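Mercuric reductase (Metallosphaera sedula, PDB 4YWO) probably reduces mercuric ion to elemental mercury with NADPH, working as a homodimeric FAD flavoenzyme with a redox-active disulfide. Local coordinates at residues E220-M225 against V232-N237; I414-L419 against E442-V447; K73-E76 against V82-P85. All coordinates share one frame; numbering follows the deposited sequence. Where two conformers were deposited one is given.

Contact 1 of 3, residues E220-M225 against V232-N237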
ATOM      1  N   GLU A 220      20.753  -1.964  -1.833  1.00 16.96           N
ATOM      2  CA  GLU A 220      19.862  -0.898  -2.124  1.00 16.47           C
ATOM      3  C   GLU A 220      20.022   0.254  -1.158  1.00 15.19           C
ATOM      4  O   GLU A 220      19.966   1.411  -1.564  1.00 16.18           O
ATOM      5  CB  GLU A 220      18.377  -1.307  -2.172  1.00 17.96           C
ATOM      6  CG  GLU A 220      17.949  -2.330  -3.209  1.00 17.05           C
ATOM      7  CD  GLU A 220      18.145  -2.054  -4.637  1.00 20.54           C
ATOM      8  OE1 GLU A 220      18.910  -1.123  -5.022  1.00 21.62           O
ATOM      9  OE2 GLU A 220      17.488  -2.791  -5.459  1.00 20.81           O
ATOM     10  N   ALA A 221      20.265  -0.044   0.144  1.00 14.94           N
ATOM     11  CA  ALA A 221      20.429   0.991   1.203  1.00 15.87           C
ATOM     12  C   ALA A 221      21.569   1.940   0.802  1.00 16.45           C
ATOM     13  O   ALA A 221      21.443   3.178   0.862  1.00 16.82           O
ATOM     14  CB  ALA A 221      20.634   0.369   2.538  1.00 16.45           C
ATOM     15  N   ARG A 222      22.707   1.360   0.341  1.00 15.60           N
ATOM     16  CA  ARG A 222      23.776   2.199  -0.105  1.00 16.41           C
ATOM     17  C   ARG A 222      23.449   3.084  -1.258  1.00 16.36           C
ATOM     18  O   ARG A 222      23.774   4.295  -1.299  1.00 16.80           O
ATOM     19  CB  ARG A 222      25.060   1.342  -0.311  1.00 17.34           C
ATOM     20  CG  ARG A 222      26.170   2.269  -0.664  1.00 19.64           C
ATOM     21  CD  ARG A 222      27.447   1.660  -1.231  1.00 21.50           C
ATOM     22  NE  ARG A 222      28.217   1.174  -0.160  1.00 21.81           N
ATOM     23  CZ  ARG A 222      29.166   1.821   0.472  1.00 23.24           C
ATOM     24  NH1 ARG A 222      29.571   3.040   0.107  1.00 24.89           N
ATOM     25  NH2 ARG A 222      29.805   1.186   1.385  1.00 23.57           N
ATOM     26  N   ARG A 223      22.736   2.547  -2.270  1.00 16.09           N
ATOM     27  CA  ARG A 223      22.336   3.279  -3.439  1.00 16.30           C
ATOM     28  C   ARG A 223      21.390   4.417  -3.106  1.00 17.55           C
ATOM     29  O   ARG A 223      21.519   5.536  -3.670  1.00 18.29           O
ATOM     30  CB  ARG A 223      21.636   2.380  -4.427  1.00 18.39           C
ATOM     31  CG  ARG A 223      22.569   1.370  -4.991  1.00 21.00           C
ATOM     32  CD  ARG A 223      21.749   0.536  -5.936  1.00 24.94           C
ATOM     33  NE  ARG A 223      22.598  -0.343  -6.753  1.00 23.52           N
ATOM     34  CZ  ARG A 223      22.204  -1.485  -7.221  1.00 23.58           C
ATOM     35  NH1 ARG A 223      20.951  -1.915  -7.067  1.00 26.80           N
ATOM     36  NH2 ARG A 223      23.069  -2.240  -7.926  1.00 25.65           N
ATOM     37  N   ILE A 224      20.465   4.134  -2.167  1.00 15.15           N
ATOM     38  CA  ILE A 224      19.498   5.147  -1.712  1.00 15.61           C
ATOM     39  C   ILE A 224      20.210   6.279  -1.079  1.00 16.71           C
ATOM     40  O   ILE A 224      19.937   7.448  -1.388  1.00 19.87           O
ATOM     41  CB  ILE A 224      18.416   4.539  -0.832  1.00 15.87           C
ATOM     42  CG1 ILE A 224      17.607   3.543  -1.696  1.00 15.67           C
ATOM     43  CG2 ILE A 224      17.482   5.644  -0.278  1.00 16.25           C
ATOM     44  CD1 ILE A 224      16.767   2.565  -0.870  1.00 16.91           C
ATOM     45  N   MET A 225      21.128   5.974  -0.183  1.00 16.71           N
ATOM     46  CA  MET A 225      21.906   7.050   0.429  1.00 15.26           C
ATOM     47  C   MET A 225      22.742   7.894  -0.545  1.00 17.94           C
ATOM     48  O   MET A 225      22.691   9.139  -0.512  1.00 17.74           O
ATOM     49  CB  MET A 225      22.773   6.484   1.499  1.00 16.72           C
ATOM     50  CG  MET A 225      22.093   5.865   2.727  1.00 17.13           C
ATOM     51  SD  MET A 225      21.058   7.006   3.691  1.00 18.72           S
ATOM     52  CE  MET A 225      19.436   6.718   2.931  1.00 17.93           C
ATOM     53  N   VAL A 232      28.741   7.350   2.306  1.00 19.98           N
ATOM     54  CA  VAL A 232      28.571   6.157   3.073  1.00 19.15           C
ATOM     55  C   VAL A 232      29.924   5.583   3.286  1.00 20.18           C
ATOM     56  O   VAL A 232      30.574   5.206   2.279  1.00 20.46           O
ATOM     57  CB  VAL A 232      27.649   5.189   2.321  1.00 19.44           C
ATOM     58  CG1 VAL A 232      27.601   3.903   3.129  1.00 20.96           C
ATOM     59  CG2 VAL A 232      26.247   5.788   2.210  1.00 19.99           C
ATOM     60  N   VAL A 233      30.365   5.531   4.518  1.00 18.97           N
ATOM     61  CA  VAL A 233      31.667   4.898   4.877  1.00 20.95           C
ATOM     62  C   VAL A 233      31.450   3.653   5.707  1.00 21.29           C
ATOM     63  O   VAL A 233      30.940   3.707   6.823  1.00 20.93           O
ATOM     64  CB  VAL A 233      32.532   5.896   5.664  1.00 23.07           C
ATOM     65  CG1 VAL A 233      33.891   5.227   5.956  1.00 23.52           C
ATOM     66  CG2 VAL A 233      32.676   7.175   4.887  1.00 26.23           C
ATOM     67  N   THR A 234      31.737   2.464   5.142  1.00 19.91           N
ATOM     68  CA  THR A 234      31.539   1.254   5.859  1.00 19.70           C
ATOM     69  C   THR A 234      32.930   0.632   6.342  1.00 22.19           C
ATOM     70  O   THR A 234      33.934   1.065   5.839  1.00 25.60           O
ATOM     71  CB  THR A 234      30.839   0.191   5.004  1.00 24.36           C
ATOM     72  OG1 THR A 234      31.423   0.160   3.694  1.00 24.16           O
ATOM     73  CG2 THR A 234      29.369   0.579   4.850  1.00 23.16           C
ATOM     74  N   GLY A 235      32.852  -0.379   7.171  1.00 24.86           N
ATOM     75  CA  GLY A 235      34.076  -0.987   7.743  1.00 31.36           C
ATOM     76  C   GLY A 235      34.928  -0.028   8.536  1.00 32.14           C
ATOM     77  O   GLY A 235      36.164  -0.177   8.579  1.00 33.51           O
ATOM     78  N   VAL A 236      34.320   0.969   9.148  1.00 28.01           N
ATOM     79  CA  VAL A 236      35.075   1.976   9.911  1.00 29.52           C
ATOM     80  C   VAL A 236      34.911   1.884  11.421  1.00 32.50           C
ATOM     81  O   VAL A 236      33.815   1.684  11.997  1.00 28.40           O
ATOM     82  CB  VAL A 236      34.841   3.384   9.370  1.00 31.06           C
ATOM     83  CG1 VAL A 236      33.358   3.746   9.354  1.00 30.46           C
ATOM     84  CG2 VAL A 236      35.585   4.415  10.197  1.00 37.68           C
ATOM     85  N   ASN A 237      36.057   2.065  12.116  1.00 33.55           N
ATOM     86  CA  ASN A 237      36.102   2.122  13.588  1.00 34.55           C
ATOM     87  C   ASN A 237      36.431   3.484  14.013  1.00 31.96           C
ATOM     88  O   ASN A 237      37.382   4.075  13.488  1.00 34.56           O
ATOM     89  CB  ASN A 237      37.181   1.202  14.173  1.00 40.03           C
ATOM     90  CG  ASN A 237      36.865  -0.251  13.888  1.00 48.15           C
ATOM     91  OD1 ASN A 237      35.910  -0.814  14.437  1.00 49.78           O
ATOM     92  ND2 ASN A 237      37.602  -0.840  12.958  1.00 51.43           N
TER

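Contact 2 of 3, residues I414-L419 against E442-V447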
ATOM      1  N   ILE A 414       3.227  -4.299   2.921  1.00 16.50           N
ATOM      2  CA  ILE A 414       3.880  -5.277   3.793  1.00 16.14           C
ATOM      3  C   ILE A 414       2.856  -5.866   4.723  1.00 18.27           C
ATOM      4  O   ILE A 414       3.019  -7.008   5.170  1.00 18.12           O
ATOM      5  CB  ILE A 414       5.110  -4.695   4.509  1.00 16.93           C
ATOM      6  CG1 ILE A 414       6.144  -5.795   4.867  1.00 17.45           C
ATOM      7  CG2 ILE A 414       4.734  -3.851   5.731  1.00 18.60           C
ATOM      8  CD1 ILE A 414       6.780  -6.438   3.690  1.00 19.27           C
ATOM      9  N   GLY A 415       1.696  -5.194   4.960  1.00 16.04           N
ATOM     10  CA  GLY A 415       0.696  -5.810   5.766  1.00 17.10           C
ATOM     11  C   GLY A 415      -0.018  -6.956   5.018  1.00 14.81           C
ATOM     12  O   GLY A 415      -0.424  -7.929   5.683  1.00 17.24           O
ATOM     13  N   GLU A 416      -0.152  -6.852   3.708  1.00 15.18           N
ATOM     14  CA  GLU A 416      -0.618  -8.021   2.950  1.00 15.20           C
ATOM     15  C   GLU A 416       0.293  -9.197   3.137  1.00 14.58           C
ATOM     16  O   GLU A 416      -0.191 -10.353   3.345  1.00 14.54           O
ATOM     17  CB  GLU A 416      -0.811  -7.682   1.490  1.00 15.84           C
ATOM     18  CG  GLU A 416      -1.291  -8.809   0.632  1.00 17.14           C
ATOM     19  CD  GLU A 416      -1.487  -8.558  -0.859  1.00 21.79           C
ATOM     20  OE1 GLU A 416      -1.547  -7.375  -1.318  1.00 22.95           O
ATOM     21  OE2 GLU A 416      -1.463  -9.581  -1.637  1.00 23.81           O
ATOM     22  N   ALA A 417       1.594  -8.961   3.101  1.00 15.52           N
ATOM     23  CA  ALA A 417       2.554 -10.043   3.328  1.00 16.34           C
ATOM     24  C   ALA A 417       2.479 -10.609   4.736  1.00 15.21           C
ATOM     25  O   ALA A 417       2.510 -11.839   4.868  1.00 14.75           O
ATOM     26  CB  ALA A 417       3.988  -9.571   3.013  1.00 15.83           C
ATOM     27  N   ALA A 418       2.339  -9.725   5.738  1.00 14.76           N
ATOM     28  CA  ALA A 418       2.139 -10.222   7.092  1.00 15.31           C
ATOM     29  C   ALA A 418       0.921 -11.111   7.251  1.00 16.64           C
ATOM     30  O   ALA A 418       0.978 -12.170   7.871  1.00 15.99           O
ATOM     31  CB  ALA A 418       2.082  -9.068   8.035  1.00 15.76           C
ATOM     32  N   LEU A 419      -0.179 -10.725   6.624  1.00 16.29           N
ATOM     33  CA  LEU A 419      -1.403 -11.491   6.733  1.00 18.15           C
ATOM     34  C   LEU A 419      -1.218 -12.809   6.029  1.00 18.71           C
ATOM     35  O   LEU A 419      -1.641 -13.884   6.556  1.00 17.65           O
ATOM     36  CB  LEU A 419      -2.547 -10.674   6.141  1.00 19.42           C
ATOM     37  CG  LEU A 419      -3.945 -11.221   6.347  1.00 22.50           C
ATOM     38  CD1 LEU A 419      -4.319 -11.183   7.806  1.00 22.83           C
ATOM     39  CD2 LEU A 419      -4.988 -10.456   5.515  1.00 22.20           C
ATOM     40  N   GLU A 442       0.872  -5.389  -6.502  1.00 15.55           N
ATOM     41  CA  GLU A 442       0.792  -6.621  -7.285  0.50 16.33           C
ATOM     42  C   GLU A 442       2.141  -7.265  -7.506  1.00 17.15           C
ATOM     43  O   GLU A 442       2.164  -8.485  -7.859  1.00 16.74           O
ATOM     44  CB  GLU A 442       0.192  -6.510  -8.680  0.50 18.50           C
ATOM     45  CG  GLU A 442      -0.601  -5.383  -9.026  0.50 22.31           C
ATOM     46  CD  GLU A 442      -0.678  -5.204 -10.530  0.50 22.78           C
ATOM     47  OE1 GLU A 442      -1.307  -6.026 -11.238  0.50 25.12           O
ATOM     48  OE2 GLU A 442      -0.183  -4.201 -11.042  0.50 20.73           O
ATOM     49  N   SER A 443       3.243  -6.596  -7.116  1.00 16.23           N
ATOM     50  CA  SER A 443       4.569  -7.252  -7.043  1.00 17.11           C
ATOM     51  C   SER A 443       4.573  -8.474  -6.121  1.00 15.25           C
ATOM     52  O   SER A 443       5.328  -9.418  -6.376  1.00 15.92           O
ATOM     53  CB  SER A 443       5.658  -6.294  -6.614  1.00 17.79           C
ATOM     54  OG  SER A 443       5.420  -5.878  -5.282  1.00 16.54           O
ATOM     55  N   LEU A 444       3.705  -8.555  -5.129  1.00 13.88           N
ATOM     56  CA  LEU A 444       3.593  -9.759  -4.269  1.00 13.35           C
ATOM     57  C   LEU A 444       3.106 -10.958  -5.081  1.00 15.89           C
ATOM     58  O   LEU A 444       3.595 -12.046  -4.916  1.00 18.06           O
ATOM     59  CB  LEU A 444       2.646  -9.507  -3.085  1.00 15.64           C
ATOM     60  CG  LEU A 444       3.213  -8.446  -2.139  1.00 17.54           C
ATOM     61  CD1 LEU A 444       2.159  -8.122  -1.095  1.00 20.46           C
ATOM     62  CD2 LEU A 444       4.432  -8.954  -1.397  1.00 18.13           C
ATOM     63  N   ARG A 445       2.177 -10.724  -6.002  1.00 15.33           N
ATOM     64  CA  ARG A 445       1.693 -11.821  -6.828  1.00 17.11           C
ATOM     65  C   ARG A 445       2.716 -12.112  -7.938  1.00 14.77           C
ATOM     66  O   ARG A 445       2.930 -13.258  -8.263  1.00 16.28           O
ATOM     67  CB  ARG A 445       0.287 -11.459  -7.388  1.00 19.08           C
ATOM     68  CG  ARG A 445      -0.298 -12.495  -8.366  1.00 19.48           C
ATOM     69  CD  ARG A 445      -1.802 -12.237  -8.664  1.00 22.40           C
ATOM     70  NE  ARG A 445      -2.275 -13.298  -9.523  1.00 23.42           N
ATOM     71  CZ  ARG A 445      -2.007 -13.386 -10.804  1.00 26.55           C
ATOM     72  NH1 ARG A 445      -1.270 -12.458 -11.433  1.00 28.79           N
ATOM     73  NH2 ARG A 445      -2.479 -14.441 -11.442  1.00 32.98           N
ATOM     74  N   LEU A 446       3.410 -11.101  -8.453  1.00 15.11           N
ATOM     75  CA  LEU A 446       4.397 -11.356  -9.489  1.00 15.44           C
ATOM     76  C   LEU A 446       5.532 -12.125  -9.002  1.00 16.09           C
ATOM     77  O   LEU A 446       6.061 -13.075  -9.729  1.00 18.23           O
ATOM     78  CB  LEU A 446       4.873 -10.034 -10.083  1.00 16.83           C
ATOM     79  CG  LEU A 446       3.833  -9.191 -10.842  1.00 19.53           C
ATOM     80  CD1 LEU A 446       4.353  -7.807 -11.124  1.00 22.81           C
ATOM     81  CD2 LEU A 446       3.408  -9.975 -12.107  1.00 23.75           C
ATOM     82  N   VAL A 447       6.006 -11.859  -7.789  1.00 14.42           N
ATOM     83  CA  VAL A 447       7.063 -12.714  -7.284  1.00 13.84           C
ATOM     84  C   VAL A 447       6.592 -14.118  -6.985  1.00 14.82           C
ATOM     85  O   VAL A 447       7.360 -15.092  -7.102  1.00 17.68           O
ATOM     86  CB  VAL A 447       7.817 -12.059  -6.074  1.00 14.90           C
ATOM     87  CG1 VAL A 447       7.006 -12.038  -4.815  1.00 15.37           C
ATOM     88  CG2 VAL A 447       9.191 -12.682  -5.819  1.00 16.77           C
TER

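Contact 3 of 3, residues K73-E76 against V82-P85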
ATOM      1  N   LYS A  73      10.634  16.505  -4.356  1.00 15.36           N
ATOM      2  CA  LYS A  73       9.856  16.373  -5.616  1.00 15.87           C
ATOM      3  C   LYS A  73       9.677  17.703  -6.263  1.00 17.99           C
ATOM      4  O   LYS A  73       9.778  17.823  -7.508  1.00 19.05           O
ATOM      5  CB  LYS A  73       8.591  15.530  -5.490  1.00 21.24           C
ATOM      6  CG  LYS A  73       8.086  15.112  -6.871  1.00 24.63           C
ATOM      7  CD  LYS A  73       9.059  14.127  -7.515  1.00 29.00           C
ATOM      8  CE  LYS A  73       8.637  13.675  -8.868  1.00 37.04           C
ATOM      9  NZ  LYS A  73       9.795  12.896  -9.386  1.00 39.63           N
ATOM     10  N   ALA A  74       9.320  18.688  -5.465  1.00 16.73           N
ATOM     11  CA  ALA A  74       9.192  20.065  -6.000  1.00 19.34           C
ATOM     12  C   ALA A  74      10.466  20.557  -6.699  1.00 21.80           C
ATOM     13  O   ALA A  74      10.362  21.215  -7.793  1.00 20.28           O
ATOM     14  CB  ALA A  74       8.731  21.026  -4.950  1.00 18.73           C
ATOM     15  N   ARG A  75      11.651  20.235  -6.166  1.00 18.60           N
ATOM     16  CA  ARG A  75      12.953  20.612  -6.824  1.00 21.17           C
ATOM     17  C   ARG A  75      13.137  19.844  -8.073  1.00 22.58           C
ATOM     18  O   ARG A  75      13.609  20.381  -9.085  1.00 24.91           O
ATOM     19  CB  ARG A  75      14.159  20.229  -5.980  1.00 22.10           C
ATOM     20  CG  ARG A  75      14.313  21.127  -4.815  1.00 22.42           C
ATOM     21  CD  ARG A  75      15.693  20.991  -4.220  1.00 22.53           C
ATOM     22  NE  ARG A  75      16.043  19.743  -3.590  1.00 21.72           N
ATOM     23  CZ  ARG A  75      15.542  19.324  -2.429  1.00 21.00           C
ATOM     24  NH1 ARG A  75      14.627  20.035  -1.768  1.00 20.25           N
ATOM     25  NH2 ARG A  75      15.950  18.155  -1.972  1.00 22.68           N
ATOM     26  N   GLU A  76      12.771  18.558  -8.085  1.00 20.93           N
ATOM     27  CA  GLU A  76      12.870  17.782  -9.368  1.00 25.73           C
ATOM     28  C   GLU A  76      12.002  18.291 -10.447  1.00 23.69           C
ATOM     29  O   GLU A  76      12.451  18.333 -11.622  1.00 27.16           O
ATOM     30  CB  GLU A  76      12.624  16.286  -9.154  1.00 28.15           C
ATOM     31  CG  GLU A  76      13.656  15.619  -8.278  1.00 33.41           C
ATOM     32  CD  GLU A  76      13.372  14.154  -8.111  1.00 44.76           C
ATOM     33  OE1 GLU A  76      13.705  13.618  -7.053  1.00 49.37           O
ATOM     34  OE2 GLU A  76      12.820  13.547  -9.085  1.00 59.89           O
ATOM     35  N   VAL A  82      14.558  24.844  -3.897  1.00 25.40           N
ATOM     36  CA  VAL A  82      13.733  25.071  -2.770  1.00 24.90           C
ATOM     37  C   VAL A  82      13.885  23.870  -1.770  1.00 23.06           C
ATOM     38  O   VAL A  82      13.747  22.759  -2.164  1.00 20.35           O
ATOM     39  CB  VAL A  82      12.336  25.249  -3.256  1.00 29.54           C
ATOM     40  CG1 VAL A  82      11.863  23.993  -4.021  1.00 31.30           C
ATOM     41  CG2 VAL A  82      11.420  25.593  -2.154  1.00 34.03           C
ATOM     42  N   TYR A  83      14.380  24.192  -0.577  1.00 20.73           N
ATOM     43  CA  TYR A  83      14.513  23.233   0.553  1.00 21.15           C
ATOM     44  C   TYR A  83      13.516  23.582   1.663  1.00 18.31           C
ATOM     45  O   TYR A  83      13.055  24.699   1.834  1.00 21.21           O
ATOM     46  CB  TYR A  83      15.967  23.223   1.035  1.00 22.43           C
ATOM     47  CG  TYR A  83      16.900  22.633   0.027  1.00 22.26           C
ATOM     48  CD1 TYR A  83      17.467  23.444  -0.964  1.00 30.84           C
ATOM     49  CD2 TYR A  83      17.221  21.328   0.040  1.00 22.93           C
ATOM     50  CE1 TYR A  83      18.301  22.916  -1.909  1.00 29.57           C
ATOM     51  CE2 TYR A  83      18.085  20.790  -0.918  1.00 26.63           C
ATOM     52  CZ  TYR A  83      18.589  21.607  -1.879  1.00 29.61           C
ATOM     53  OH  TYR A  83      19.442  21.028  -2.772  1.00 36.66           O
ATOM     54  N   PRO A  84      13.203  22.593   2.504  1.00 18.68           N
ATOM     55  CA  PRO A  84      12.281  22.869   3.544  1.00 21.86           C
ATOM     56  C   PRO A  84      12.813  23.968   4.542  1.00 19.81           C
ATOM     57  O   PRO A  84      13.995  23.891   4.845  1.00 21.73           O
ATOM     58  CB  PRO A  84      12.230  21.569   4.287  1.00 21.28           C
ATOM     59  CG  PRO A  84      12.593  20.534   3.312  1.00 20.65           C
ATOM     60  CD  PRO A  84      13.612  21.185   2.429  1.00 19.66           C
ATOM     61  N   PRO A  85      11.946  24.836   4.988  1.00 20.39           N
ATOM     62  CA  PRO A  85      12.457  25.913   5.866  1.00 23.75           C
ATOM     63  C   PRO A  85      12.875  25.271   7.258  1.00 24.79           C
ATOM     64  O   PRO A  85      12.324  24.277   7.696  1.00 21.18           O
ATOM     65  CB  PRO A  85      11.264  26.820   6.002  1.00 25.61           C
ATOM     66  CG  PRO A  85      10.057  25.993   5.731  1.00 28.81           C
ATOM     67  CD  PRO A  85      10.515  24.990   4.707  1.00 25.10           C
TER

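Contact 1 of 3, residues E220-M225 against V232-N237
Val-232 meets Arg-222 and Met-225 where helix 215-227 packs beside strand 231-233, the second half of a beta-alpha-beta crossover that starts at strand 199-203. The parallel sheet to which both strands belong is, by family, probably that of the NADPH-binding domain. Val-232 O accepts Arg-222 NH1 at 3.2 Å, a bent bond (140° at the hydrogen) whose donor stands above the carbonyl plane. Val-232 CG1 lies 3.6 Å above the guanidinium plane, off toward its rim, while CG2 rests on Met-225 CB at 3.6 Å, the side chains of Val-232 and Met-225 crossing at about a right angle. Arg-222 gets there because CG is anti to the backbone N (chi1 -175°) and the chain then bends at chi3; its NH1 also forms a salt bridge with Glu-226, so one nitrogen serves the helix and the strand together. Val-233 turns its side chain from the helix and pairs through its backbone with strand 199-203. Thr-234 again starts its side chain toward the helix: OG1 sits in the guanidinium plane, at its edge, 3.0 Å from Arg-222 NH2, and makes a weak hydrogen bond to Pro-207 O. Beside it, Thr-234 CG2 approaches Arg-222 NH2 to 3.5 Å.

Contact 2 of 3, residues I414-L419 against E442-V447
Glu-416 OE2 is hydrogen-bonded to His-435 NE2, and the carboxylate so held lies against the CD1 methyl of Leu-444. The contact belongs to the dimerisation domain, in which helices 414-422 and 442-449 both pack on the five-stranded antiparallel sheet. The two helices come together at Ala-417 and Leu-444, whose CA atoms are 7.7 Å apart. The segments meet by van der Waals contact alone, a leucine methyl against a glutamate chain and its carboxylate. Glu-416 has CG anti to the backbone N (chi1 -180°) and stays extended beyond it, sliding past Leu-444 in the opposite direction. Its whole length therefore runs alongside a single methyl: Leu-444 CD1 is 4.0 Å from Glu-416 CB and 3.7 Å from Glu-416 CD. The methyl sits over the flat face of the carboxylate, not at its edge, with Leu-444 CD1 3.8 Å from OE1 and 3.9 Å from OE2 of Glu-416. A buried acid is thus faced by a methyl on one side, while His-435 supplies its oxygen OE2 with a polar partner. Glu-416 also packs on Gly-415 of the second subunit, which places the contact next to the dimer interface. On the sheet side, Ala-417 packs on Val-354 of strand 350-355, and Val-447 reaches Val-391 and Met-393 of strand 390-396, so the helices cover different strands of the same sheet. The other methyl of Leu-444, CD2, comes no nearer than 4.5 Å to Ala-417 CB, a loose touch.

Contact 3 of 3, residues K73-E76 against V82-P85
Just after helix 58-78 ends, the chain doubles back so that Val-82, in an irregular loop, passes the last turns of the helix with its CA 6.1 Å from that of Arg-75. Arg-75 has CG anti to the carbonyl carbon (chi1 -74°), and a bend at chi3 swings the guanidinium over the loop. NH1 donates to Val-82 O at 2.9 Å, a fairly straight bond (158° at the hydrogen), with the oxygen lying in the guanidinium plane at its edge. One face of the same group is spread on Tyr-83, the centres 3.9 Å apart and the planes differing by 17°. Tyr-83 CE2 lies over the centre of the guanidinium, 3.3 Å from Arg-75 CZ. This is a stacked cation-pi arrangement, extended by a CH-pi contact of Arg-75 CD, 4.0 Å from the ring centroid. Nearer the backbone, Val-82 CG1 touches Arg-75 CG at 3.9 Å and Ala-74 CB at 4.4 Å. Tyr-83 OH is hydrogen-bonded to Glu-81 OE1, so the ring is held from its far end too, and Pro-84 packs back on Ile-67 and Tyr-71 of the helix. Ala-74 also meets Val-77 of the second subunit. The in-plane bond and the ring over one face limit both position and rotation of the guanidinium; Arg-75 also packs on Glu-81, and carbonyl, ring and this nearby acid probably stabilise its charge.

Overall arrangement
Along the chain the contacts follow in series: contact 3 closes first, then contact 1, then contact 2. Contacts 1 and 3 both fall in the nucleotide-binding portion of the chain, with centres about 25 Å apart and nearest atoms about 10 Å apart. Contact 2 belongs to the dimerisation domain, its centre about 28 Å from that of contact 1 and 32 Å from that of contact 3. No two of them touch. Helix 215-227 of contact 1 nevertheless reaches the dimerisation domain, since Ile-224 packs on Val-406 of strand 399-407. Contacts 2 and 3 both meet the second subunit, so the dimer interface draws on parts of the chain as far apart as these.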